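Local coordinates for protein lytic polysaccharide monooxygenase (PDB 4QI8) that probably cleaves cellulose oxidatively as a copper-dependent monooxygenase of the AA9 family, using a reduced electron donor and oxygen, at residues 80-85 and 130-135. Numbering follows the deposited sequence.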
loop_
_atom_site.group_PDB
_atom_site.type_symbol
_atom_site.label_atom_id
_atom_site.label_comp_id
_atom_site.label_asym_id
_atom_site.label_seq_id
_atom_site.Cartn_x
_atom_site.Cartn_y
_atom_site.Cartn_z
ATOM N N LEU A 80 -6.417 0.232 -3.527
ATOM C CA LEU A 80 -7.396 -0.839 -3.645
ATOM C C LEU A 80 -7.459 -1.368 -5.072
ATOM O O LEU A 80 -7.200 -0.636 -6.031
ATOM C CB LEU A 80 -8.788 -0.312 -3.305
ATOM C CG LEU A 80 -9.087 -0.117 -1.822
ATOM C CD1 LEU A 80 -10.406 0.629 -1.621
ATOM C CD2 LEU A 80 -9.143 -1.460 -1.085
ATOM N N ALA A 81 -7.844 -2.636 -5.202
ATOM C CA ALA A 81 -8.143 -3.232 -6.504
ATOM C C ALA A 81 -9.322 -4.166 -6.325
ATOM O O ALA A 81 -9.310 -5.017 -5.438
ATOM C CB ALA A 81 -6.941 -3.986 -7.055
ATOM N N ARG A 82 -10.334 -4.015 -7.175
ATOM C CA ARG A 82 -11.547 -4.807 -7.048
ATOM C C ARG A 82 -11.474 -6.082 -7.880
ATOM O O ARG A 82 -11.278 -6.061 -9.097
ATOM C CB ARG A 82 -12.770 -3.994 -7.470
ATOM C CG ARG A 82 -14.073 -4.723 -7.196
ATOM C CD ARG A 82 -15.283 -3.896 -7.583
ATOM N NE ARG A 82 -16.550 -4.569 -7.292
ATOM C CZ ARG A 82 -17.103 -5.515 -8.047
ATOM N NH1 ARG A 82 -16.521 -5.930 -9.166
ATOM N NH2 ARG A 82 -18.264 -6.042 -7.688
ATOM N N VAL A 83 -11.678 -7.208 -7.214
ATOM C CA VAL A 83 -11.715 -8.490 -7.888
ATOM C C VAL A 83 -12.920 -8.529 -8.846
ATOM O O VAL A 83 -14.022 -8.189 -8.439
ATOM C CB VAL A 83 -11.858 -9.618 -6.858
ATOM C CG1 VAL A 83 -11.915 -10.961 -7.554
ATOM C CG2 VAL A 83 -10.719 -9.588 -5.829
ATOM N N PRO A 84 -12.721 -8.946 -10.115
ATOM C CA PRO A 84 -13.856 -8.998 -11.039
ATOM C C PRO A 84 -14.943 -9.945 -10.574
ATOM O O PRO A 84 -14.664 -10.970 -9.942
ATOM C CB PRO A 84 -13.236 -9.526 -12.335
ATOM C CG PRO A 84 -11.807 -9.204 -12.241
ATOM C CD PRO A 84 -11.460 -9.303 -10.787
ATOM N N ASP A 85 -16.179 -9.603 -10.915
ATOM C CA ASP A 85 -17.310 -10.470 -10.635
ATOM C C ASP A 85 -17.039 -11.857 -11.199
ATOM O O ASP A 85 -16.591 -12.003 -12.335
ATOM C CB ASP A 85 -18.592 -9.908 -11.255
ATOM C CG ASP A 85 -19.073 -8.642 -10.571
ATOM O OD1 ASP A 85 -18.512 -8.262 -9.519
ATOM O OD2 ASP A 85 -20.028 -8.024 -11.093
ATOM N N CYS A 130 -18.107 5.376 -1.622
ATOM C CA CYS A 130 -18.844 5.376 -2.876
ATOM C C CYS A 130 -18.478 4.244 -3.827
ATOM O O CYS A 130 -19.139 4.068 -4.852
ATOM C CB CYS A 130 -18.667 6.724 -3.585
ATOM S SG CYS A 130 -16.933 7.136 -3.976
ATOM N N ILE A 131 -17.439 3.478 -3.508
ATOM C CA ILE A 131 -16.988 2.446 -4.426
ATOM C C ILE A 131 -17.917 1.231 -4.385
ATOM O O ILE A 131 -18.670 1.034 -3.432
ATOM C CB ILE A 131 -15.516 2.042 -4.163
ATOM C CG1 ILE A 131 -15.343 1.523 -2.734
ATOM C CG2 ILE A 131 -14.596 3.227 -4.425
ATOM C CD1 ILE A 131 -13.969 0.952 -2.468
ATOM N N LYS A 132 -17.869 0.427 -5.439
ATOM C CA LYS A 132 -18.775 -0.705 -5.588
ATOM C C LYS A 132 -18.435 -1.831 -4.613
ATOM O O LYS A 132 -17.276 -2.192 -4.460
ATOM C CB LYS A 132 -18.699 -1.233 -7.022
ATOM C CG LYS A 132 -19.972 -1.892 -7.532
ATOM C CD LYS A 132 -19.788 -2.467 -8.929
ATOM C CE LYS A 132 -20.595 -3.745 -9.089
ATOM N NZ LYS A 132 -20.517 -4.321 -10.459
ATOM N N SER A 133 -19.448 -2.397 -3.970
ATOM C CA SER A 133 -19.240 -3.548 -3.103
ATOM C C SER A 133 -18.602 -4.672 -3.899
ATOM O O SER A 133 -18.790 -4.783 -5.109
ATOM C CB SER A 133 -20.563 -4.031 -2.520
ATOM O OG SER A 133 -21.435 -4.446 -3.551
ATOM N N GLY A 134 -17.824 -5.495 -3.215
ATOM C CA GLY A 134 -17.213 -6.651 -3.831
ATOM C C GLY A 134 -15.992 -7.078 -3.051
ATOM O O GLY A 134 -15.712 -6.544 -1.985
ATOM N N SER A 135 -15.271 -8.052 -3.582
ATOM C CA SER A 135 -13.995 -8.443 -2.998
ATOM C C SER A 135 -12.897 -7.534 -3.519
ATOM O O SER A 135 -12.912 -7.161 -4.691
ATOM C CB SER A 135 -13.685 -9.892 -3.332
ATOM O OG SER A 135 -14.664 -10.755 -2.781
HETATM O O HOH W 1 -15.679 -8.967 -6.363
#
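Arg82 reaches across to the backbone of Ser133 where two antiparallel neighbours of the larger sheet in the AA9 beta-sandwich, strands 76-82 and 134-144, begin to part. Its guanidinium grips Ser133 O side-on with two nitrogens: Arg82 NH2 lies 2.9 Å from Ser133 O, in the carbonyl plane, while Arg82 NE, at 3.1 Å, sits above the plane. The end-on pair forms a salt bridge with Asp85, both nitrogens donating to OD1: Arg82 NH2 meets the syn lone pair of Asp85 OD1 at 2.9 Å, Arg82 NH1 comes from above the carboxylate plane. Edge contacts from two sides thus fix the rotation of the guanidinium, and Lys132 lays CD and CE over one face, CE 3.6 Å from Arg82 NH2. The two cations are close, but Asp85 probably offsets them; Lys132 is the looser third member of the network, its NZ 3.8 Å from Asp85 OD2, a long salt bridge. A methionine in place of Arg82 would probably leave Ser133 O and the Asp85 carboxylate without these donors and let the carboxylate turn. With CG anti to the backbone N (chi1 -173°) and the chain extended to NE, Arg82 carries its guanidinium over to segment 130-135. Gly134, whose backbone angles already call for glycine, permits this approach, since a CB there would clash with Arg82 NE. Deeper in, Leu80 CD1 touches Ile131 CD1 at 3.7 Å, with Phe100 and Tyr136 packing around both side chains, and the disulfide of Cys130 to Cys214 ties the preceding loop to the C-terminus. Val83 N donates to Ser135 O (2.8 Å); beside this bond one water donates to Val83 O and accepts from Ser135 N.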